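Local coordinates for putative peptide ABC-transport system periplasmic peptide-binding protein (PDB 4OEV), which binds nickel(II) outside the cytoplasm and probably hands it to an ABC-type importer, within a family generally assigned to peptide transport, at residues Arg17-Tyr22 / Ser152-Pro157; Asn13-Ile18 / Asp27-Leu32; Ile423-Ala428 / Lys439-Phe444. One frame throughout, in Å; residues are numbered along the deposited sequence.

Contact 1 (Arg17-Tyr22 / Ser152-Pro157); sequences RINPAY and SFNQNP
Asn154 is gripped through both its backbone and its side chain by the loop 17-22. Its carbonyl oxygen accepts from Ile18 N at 2.9 Å, in the carbonyl plane and on a lone pair, while its side-chain OD1 takes a second bond from Asn19 ND2 at 2.8 Å. That second bond is nearly straight, 169° at the hydrogen. OD1 lies in the amide plane of Asn19, yet the two amides are turned 56° against each other, so the donor arrives tilted from the Asn154 carbonyl plane. With ND2 bonded to Leu148 O, the Asn154 amide is held at both ends, fixing its flip state.

Asn19 OD1 accepts from Ala21 N, which closes an Asx turn at the start of the short 3-10 turn 20-21, and Ile18 is the centre of an inverse gamma turn. Donors from two successive residues, Ile18 N and Asn19 ND2, thus face the 3-10 turn 152-155, joining two loops of the solute-binding fold.

Deeper in, Ile18 CG2 rests 3.9 Å from Pro157 CG, and Ile18 O, for which the model offers no partner, is buried against Pro157 CB at 3.4 Å. Trp168 and Phe165 of strand 163-169 back this apolar side. Packing is slacker toward solvent, where the partly exposed Arg17 runs beside Asn154, its CD 3.5 Å from Asn154 ND2, before bending at chi3 (-75°) to lay NH1 over the centre of the Tyr22 ring in a cation-pi contact. NH1 also bonds to Asn149 O. Gln155 NE2 bonds to Ala16 O and passes Arg17 CG at 4.1 Å.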
# COMPACT_ATOMS: atom_id res chain seq x y z
N ARG A 17 -10.79 -4.50 11.25
CA ARG A 17 -12.20 -4.30 10.85
C ARG A 17 -12.31 -4.68 9.38
O ARG A 17 -11.69 -4.04 8.51
CB ARG A 17 -12.64 -2.84 11.08
CG ARG A 17 -12.73 -2.43 12.53
CD ARG A 17 -13.05 -0.94 12.67
NE ARG A 17 -11.90 -0.10 12.39
CZ ARG A 17 -11.90 1.23 12.47
NH1 ARG A 17 -12.98 1.91 12.82
NH2 ARG A 17 -10.80 1.90 12.21
N ILE A 18 -12.99 -5.79 9.10
CA ILE A 18 -13.09 -6.24 7.72
C ILE A 18 -14.22 -5.47 7.08
O ILE A 18 -15.32 -5.98 6.87
CB ILE A 18 -13.28 -7.77 7.60
CG1 ILE A 18 -12.11 -8.51 8.29
CG2 ILE A 18 -13.32 -8.18 6.12
CD1 ILE A 18 -12.31 -10.04 8.41
N ASN A 19 -13.90 -4.24 6.72
CA ASN A 19 -14.89 -3.28 6.26
C ASN A 19 -14.17 -2.34 5.30
O ASN A 19 -13.19 -1.71 5.69
CB ASN A 19 -15.48 -2.55 7.46
CG ASN A 19 -16.47 -1.49 7.10
OD1 ASN A 19 -16.50 -0.96 5.99
ND2 ASN A 19 -17.32 -1.18 8.05
N PRO A 20 -14.63 -2.30 4.04
CA PRO A 20 -14.03 -1.43 3.02
C PRO A 20 -13.77 0.03 3.50
O PRO A 20 -12.78 0.61 3.07
CB PRO A 20 -15.08 -1.46 1.89
CG PRO A 20 -15.78 -2.77 2.08
CD PRO A 20 -15.63 -3.22 3.49
N ALA A 21 -14.62 0.58 4.37
CA ALA A 21 -14.43 1.96 4.83
C ALA A 21 -13.11 2.16 5.59
O ALA A 21 -12.66 3.32 5.71
CB ALA A 21 -15.58 2.39 5.69
N TYR A 22 -12.52 1.07 6.09
CA TYR A 22 -11.27 1.14 6.88
C TYR A 22 -10.12 0.39 6.19
O TYR A 22 -9.08 0.08 6.82
CB TYR A 22 -11.53 0.60 8.33
CG TYR A 22 -12.70 1.35 8.92
CD1 TYR A 22 -12.54 2.71 9.27
CD2 TYR A 22 -13.94 0.77 9.08
CE1 TYR A 22 -13.58 3.44 9.77
CE2 TYR A 22 -15.04 1.51 9.60
CZ TYR A 22 -14.83 2.84 9.94
OH TYR A 22 -15.83 3.62 10.45
N SER A 152 -20.49 -4.56 15.15
CA SER A 152 -20.05 -5.96 15.23
C SER A 152 -19.96 -6.55 13.83
O SER A 152 -19.26 -7.56 13.61
CB SER A 152 -20.97 -6.77 16.13
OG SER A 152 -22.32 -6.75 15.68
N PHE A 153 -20.62 -5.88 12.88
CA PHE A 153 -20.41 -6.13 11.45
C PHE A 153 -18.96 -6.28 11.07
O PHE A 153 -18.62 -7.16 10.28
CB PHE A 153 -20.96 -4.96 10.65
CG PHE A 153 -20.84 -5.12 9.16
CD1 PHE A 153 -19.76 -4.59 8.46
CD2 PHE A 153 -21.85 -5.76 8.44
CE1 PHE A 153 -19.67 -4.73 7.09
CE2 PHE A 153 -21.77 -5.90 7.08
CZ PHE A 153 -20.69 -5.39 6.39
N ASN A 154 -18.11 -5.40 11.61
CA ASN A 154 -16.72 -5.37 11.20
C ASN A 154 -16.00 -6.67 11.50
O ASN A 154 -14.94 -6.92 10.95
CB ASN A 154 -15.99 -4.18 11.86
CG ASN A 154 -16.56 -2.86 11.45
OD1 ASN A 154 -17.15 -2.75 10.38
ND2 ASN A 154 -16.39 -1.83 12.28
N GLN A 155 -16.54 -7.48 12.40
CA GLN A 155 -15.95 -8.80 12.65
C GLN A 155 -16.86 -9.93 12.16
O GLN A 155 -16.56 -11.09 12.37
CB GLN A 155 -15.64 -8.98 14.14
CG GLN A 155 -14.55 -8.04 14.71
CD GLN A 155 -15.06 -6.62 14.93
OE1 GLN A 155 -16.20 -6.42 15.34
NE2 GLN A 155 -14.22 -5.64 14.65
N ASN A 156 -17.98 -9.57 11.52
CA ASN A 156 -18.94 -10.53 10.91
C ASN A 156 -19.42 -9.98 9.58
O ASN A 156 -20.63 -9.84 9.37
CB ASN A 156 -20.15 -10.75 11.82
CG ASN A 156 -19.79 -11.38 13.15
OD1 ASN A 156 -19.91 -12.60 13.32
ND2 ASN A 156 -19.33 -10.57 14.10
N PRO A 157 -18.49 -9.66 8.66
CA PRO A 157 -18.84 -8.86 7.47
C PRO A 157 -19.75 -9.62 6.51
O PRO A 157 -19.58 -10.82 6.32
CB PRO A 157 -17.47 -8.59 6.83
CG PRO A 157 -16.66 -9.79 7.19
CD PRO A 157 -17.10 -10.15 8.60

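Contact 2 (Asn13-Ile18 / Asp27-Leu32); sequences NEIARI and DAVINL
Ile15 carries CG1 anti to the backbone N (chi1 -179°), which sends CD1 toward Ile30 and leaves CG2 between the backbone N and the carbonyl carbon, facing Val29. Asp27 takes the crowded position with its CG (chi1 71°), and that turn folds the carboxylate back over the backbone that follows it. The branches of Ile15 therefore meet different partners: CG2 touches Val29 CG2 at 3.6 Å as the two side chains run past one another pointing opposite ways, while CD1 meets Ile30 CD1 at 3.7 Å, the two side chains nearly perpendicular. The same Ile15 CD1 lies 3.7 Å from Asp27 OD2, so an apolar methyl lies against one oxygen of the acid.

The other oxygen, OD1, is occupied by the backbone. Ile30 N meets it nearly head-on along the C-O bond at 2.9 Å, with an almost linear N-H angle of 176°, and Val29 N reaches its anti lone pair at 2.8 Å along a more bent path. Together these bonds make an Asx turn and an Asx motif leading into helix 30-33. Ile18 completes the same apolar patch: its CG1 approaches Val29 CG2, and its CG2 lies alongside Ile30 CG1. Phe176 and Ile194, from two strands of the mixed sheet, continue this patch beyond Val29. A single water links the backbones, donating to Asn13 O and accepting from Ala28 N at 2.7 Å. The side chain of Asn13 lies about 5 Å from the bound nickel.

Two amide donors on OD1 would be expected to favour the ionised carboxylate and to fix its rotation; Ile15 and Ile18 pack against Val29 and Ile30, whose backbone that carboxylate holds.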
# COMPACT_ATOMS: atom_id res chain seq x y z
N ASN A 13 0.04 -9.03 6.72
CA ASN A 13 -0.75 -8.07 7.48
C ASN A 13 -2.20 -8.53 7.61
O ASN A 13 -2.69 -9.23 6.73
CB ASN A 13 -0.71 -6.70 6.80
CG ASN A 13 0.70 -6.18 6.68
OD1 ASN A 13 1.28 -5.76 7.67
ND2 ASN A 13 1.26 -6.21 5.47
N GLU A 14 -2.83 -8.16 8.70
CA GLU A 14 -4.23 -8.40 8.91
C GLU A 14 -4.91 -7.04 9.07
O GLU A 14 -4.26 -5.99 8.98
CB GLU A 14 -4.44 -9.29 10.13
CG GLU A 14 -3.81 -8.77 11.40
CD GLU A 14 -4.09 -9.66 12.61
OE1 GLU A 14 -4.87 -10.63 12.47
OE2 GLU A 14 -3.54 -9.36 13.69
N ILE A 15 -6.21 -7.07 9.29
CA ILE A 15 -6.96 -5.85 9.57
C ILE A 15 -7.98 -6.11 10.68
O ILE A 15 -8.62 -7.19 10.70
CB ILE A 15 -7.63 -5.33 8.30
CG1 ILE A 15 -8.40 -4.02 8.59
CG2 ILE A 15 -8.64 -6.38 7.71
CD1 ILE A 15 -8.64 -3.23 7.33
N ALA A 16 -8.12 -5.17 11.61
CA ALA A 16 -9.06 -5.39 12.72
C ALA A 16 -10.52 -5.20 12.34
O ALA A 16 -11.40 -5.65 13.06
CB ALA A 16 -8.73 -4.49 13.89
N ARG A 17 -10.79 -4.50 11.25
CA ARG A 17 -12.20 -4.30 10.85
C ARG A 17 -12.31 -4.68 9.38
O ARG A 17 -11.69 -4.04 8.51
CB ARG A 17 -12.64 -2.84 11.08
CG ARG A 17 -12.73 -2.43 12.53
CD ARG A 17 -13.05 -0.94 12.67
NE ARG A 17 -11.90 -0.10 12.39
CZ ARG A 17 -11.90 1.23 12.47
NH1 ARG A 17 -12.98 1.91 12.82
NH2 ARG A 17 -10.80 1.90 12.21
N ILE A 18 -12.99 -5.79 9.10
CA ILE A 18 -13.09 -6.24 7.72
C ILE A 18 -14.22 -5.47 7.08
O ILE A 18 -15.32 -5.98 6.87
CB ILE A 18 -13.28 -7.77 7.60
CG1 ILE A 18 -12.11 -8.51 8.29
CG2 ILE A 18 -13.32 -8.18 6.12
CD1 ILE A 18 -12.31 -10.04 8.41
N ASP A 27 -4.38 -5.45 3.63
CA ASP A 27 -4.93 -6.79 3.89
C ASP A 27 -5.34 -7.53 2.62
O ASP A 27 -5.36 -6.97 1.52
CB ASP A 27 -6.12 -6.69 4.81
CG ASP A 27 -7.31 -6.07 4.12
OD1 ASP A 27 -8.05 -6.85 3.49
OD2 ASP A 27 -7.49 -4.84 4.19
N ALA A 28 -5.63 -8.82 2.78
CA ALA A 28 -6.11 -9.63 1.65
C ALA A 28 -7.54 -10.12 1.87
O ALA A 28 -8.03 -10.94 1.07
CB ALA A 28 -5.17 -10.84 1.40
N VAL A 29 -8.23 -9.62 2.92
CA VAL A 29 -9.52 -10.20 3.27
C VAL A 29 -10.74 -9.36 2.86
O VAL A 29 -11.79 -9.93 2.54
CB VAL A 29 -9.61 -10.52 4.80
CG1 VAL A 29 -8.70 -11.68 5.15
CG2 VAL A 29 -9.24 -9.31 5.66
N ILE A 30 -10.61 -8.03 2.84
CA ILE A 30 -11.73 -7.19 2.43
C ILE A 30 -12.07 -7.52 0.97
O ILE A 30 -13.25 -7.62 0.61
CB ILE A 30 -11.46 -5.66 2.60
CG1 ILE A 30 -11.27 -5.36 4.09
CG2 ILE A 30 -12.65 -4.82 1.97
CD1 ILE A 30 -10.96 -3.89 4.47
N ASN A 31 -11.06 -7.75 0.13
CA ASN A 31 -11.35 -8.10 -1.28
C ASN A 31 -11.87 -9.53 -1.49
O ASN A 31 -12.22 -9.89 -2.62
CB ASN A 31 -10.09 -7.88 -2.13
CG ASN A 31 -9.86 -6.42 -2.47
OD1 ASN A 31 -9.12 -5.71 -1.77
ND2 ASN A 31 -10.49 -5.95 -3.55
N LEU A 32 -11.93 -10.34 -0.44
CA LEU A 32 -12.56 -11.68 -0.53
C LEU A 32 -14.07 -11.56 -0.27
O LEU A 32 -14.91 -12.12 -1.00
CB LEU A 32 -11.95 -12.63 0.48
CG LEU A 32 -10.44 -12.81 0.35
CD1 LEU A 32 -9.90 -13.67 1.46
CD2 LEU A 32 -10.13 -13.43 -1.01
O HOH W 1 -5.20 -9.77 5.23

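Contact 3 (Ile423-Ala428 / Lys439-Phe444); sequences IALQKA and KYYKDF
Tyr441 OH donates to a water at 2.8 Å, and this water in turn donates to Leu425 O at 3.0 Å. The phenol thus reaches the backbone of the facing helix through a single intermediary. The direct contacts are van der Waals and CH-pi, and the water is the polar link between the segments.

The same Tyr441 ring passes over Ala428: CB sits above one face, offset toward the rim, 3.5 Å from the ring centroid. Leu425 CD2 comes to the edge of this ring near its plane, but over the face of Phe444, where it stands 3.6 Å from the centroid and only 12° off the normal. Phe444 turns to receive it because its CG is anti to the backbone N (chi1 164°), unlike either tyrosine. Lys427 makes a third CH-pi contact with its aliphatic part, CB 3.7 Å from the centroid of the Tyr440 ring, with CD near Tyr440 CE1; the amine then turns off from the segment 439-444.

Between these rings the backbones come close. Ala424 CB touches both Phe444 N and Tyr440 O, and Ala428 CB meets Tyr440 CB. At the outer margin Asp443 lies near Ala424 and forms a salt bridge within its own helix, OD2 to Lys439 NZ at 3.0 Å.

The axes of the two segments approach to 8.0 Å, their directions 162° apart, a closeness that the small Ala424 and Ala428 permit. Helices 419-429 and 434-450, consecutive, nearly antiparallel here and joined by a short connection, form a helical hairpin.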
# COMPACT_ATOMS: atom_id res chain seq x y z
N ILE A 423 0.74 21.65 -3.31
CA ILE A 423 0.09 22.27 -4.46
C ILE A 423 0.08 21.34 -5.69
O ILE A 423 -0.90 21.27 -6.46
CB ILE A 423 0.81 23.58 -4.80
CG1 ILE A 423 0.59 24.59 -3.67
CG2 ILE A 423 0.33 24.13 -6.11
CD1 ILE A 423 1.52 25.81 -3.76
N ALA A 424 1.17 20.64 -5.88
CA ALA A 424 1.33 19.78 -7.02
C ALA A 424 0.34 18.64 -6.95
O ALA A 424 -0.34 18.35 -7.93
CB ALA A 424 2.76 19.27 -7.12
N LEU A 425 0.25 17.98 -5.80
CA LEU A 425 -0.66 16.85 -5.66
C LEU A 425 -2.12 17.25 -5.71
O LEU A 425 -3.00 16.46 -6.14
CB LEU A 425 -0.40 16.15 -4.35
CG LEU A 425 0.96 15.42 -4.28
CD1 LEU A 425 1.07 14.78 -2.95
CD2 LEU A 425 1.06 14.34 -5.38
N GLN A 426 -2.41 18.43 -5.22
CA GLN A 426 -3.80 18.91 -5.24
C GLN A 426 -4.21 19.20 -6.63
O GLN A 426 -5.30 18.78 -7.05
CB GLN A 426 -3.96 20.15 -4.32
CG GLN A 426 -3.93 19.80 -2.80
CD GLN A 426 -4.05 21.03 -1.87
OE1 GLN A 426 -4.56 22.07 -2.27
NE2 GLN A 426 -3.59 20.88 -0.63
N LYS A 427 -3.37 19.93 -7.38
CA LYS A 427 -3.70 20.17 -8.79
C LYS A 427 -3.77 18.86 -9.56
O LYS A 427 -4.72 18.59 -10.28
CB LYS A 427 -2.68 21.10 -9.45
CG LYS A 427 -2.81 22.59 -9.03
CD LYS A 427 -1.60 23.38 -9.49
CE LYS A 427 -1.86 24.89 -9.49
NZ LYS A 427 -2.77 25.34 -8.40
N ALA A 428 -2.78 18.01 -9.34
CA ALA A 428 -2.70 16.77 -10.10
C ALA A 428 -3.95 15.90 -9.99
O ALA A 428 -4.36 15.28 -10.96
CB ALA A 428 -1.45 15.95 -9.61
N LYS A 439 2.11 16.84 -15.93
CA LYS A 439 2.86 18.06 -15.62
C LYS A 439 2.94 18.30 -14.13
O LYS A 439 4.01 18.60 -13.60
CB LYS A 439 2.23 19.27 -16.31
CG LYS A 439 2.97 20.57 -16.08
CD LYS A 439 2.02 21.77 -16.27
CE LYS A 439 2.62 23.09 -15.72
NZ LYS A 439 3.18 23.05 -14.31
N TYR A 440 1.81 18.19 -13.45
CA TYR A 440 1.74 18.41 -12.02
C TYR A 440 2.50 17.33 -11.23
O TYR A 440 3.17 17.60 -10.21
CB TYR A 440 0.28 18.49 -11.61
CG TYR A 440 -0.42 19.70 -12.22
CD1 TYR A 440 0.23 20.93 -12.33
CD2 TYR A 440 -1.73 19.60 -12.67
CE1 TYR A 440 -0.44 22.06 -12.87
CE2 TYR A 440 -2.39 20.71 -13.21
CZ TYR A 440 -1.74 21.92 -13.30
OH TYR A 440 -2.42 22.98 -13.84
N TYR A 441 2.39 16.08 -11.69
CA TYR A 441 3.16 15.00 -11.07
C TYR A 441 4.64 15.27 -11.31
O TYR A 441 5.44 15.02 -10.43
CB TYR A 441 2.73 13.62 -11.63
CG TYR A 441 1.44 13.23 -11.01
CD1 TYR A 441 1.31 13.25 -9.62
CD2 TYR A 441 0.31 12.95 -11.78
CE1 TYR A 441 0.13 12.95 -9.02
CE2 TYR A 441 -0.89 12.66 -11.17
CZ TYR A 441 -0.96 12.65 -9.79
OH TYR A 441 -2.12 12.37 -9.14
N LYS A 442 5.02 15.85 -12.46
CA LYS A 442 6.42 16.24 -12.60
C LYS A 442 6.82 17.30 -11.56
O LYS A 442 7.87 17.18 -10.92
CB LYS A 442 6.71 16.74 -14.02
CG LYS A 442 8.16 17.18 -14.22
CD LYS A 442 8.30 17.99 -15.50
CE LYS A 442 9.74 18.10 -15.97
NZ LYS A 442 10.56 19.07 -15.16
N ASP A 443 5.97 18.31 -11.34
CA ASP A 443 6.22 19.31 -10.28
C ASP A 443 6.38 18.63 -8.91
O ASP A 443 7.29 18.94 -8.14
CB ASP A 443 5.06 20.32 -10.21
CG ASP A 443 5.02 21.25 -11.41
OD1 ASP A 443 6.06 21.42 -12.07
OD2 ASP A 443 3.94 21.82 -11.70
N PHE A 444 5.51 17.68 -8.64
CA PHE A 444 5.56 16.93 -7.42
C PHE A 444 6.92 16.19 -7.24
O PHE A 444 7.59 16.31 -6.18
CB PHE A 444 4.38 15.95 -7.41
CG PHE A 444 4.51 14.84 -6.39
CD1 PHE A 444 4.54 15.14 -5.05
CD2 PHE A 444 4.58 13.52 -6.78
CE1 PHE A 444 4.65 14.15 -4.10
CE2 PHE A 444 4.69 12.52 -5.84
CZ PHE A 444 4.73 12.82 -4.49
O HOH W 2 -2.23 13.58 -6.61

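In the fold
Contacts 1 and 2 start from the same loop, between strand 6-11 and helix 30-33, and share Arg17 and Ile18; their centres lie 9 Å apart. Contact 2 joins the loop to the nearby segment 27-32, whereas contact 1 ties it to a segment 130 residues later, just ahead of strand 163-169. Both gather on the mixed sheet containing strands 6-11 and 163-169, on whose strands Ile18, Val29 and Pro157 pack. Together they fix the loop that runs past the nickel site. Contact 3, much later in the chain, pairs helices 419-429 and 434-450 far from that site, its centre 34 Å from that of contact 1 and 31 Å from that of contact 2.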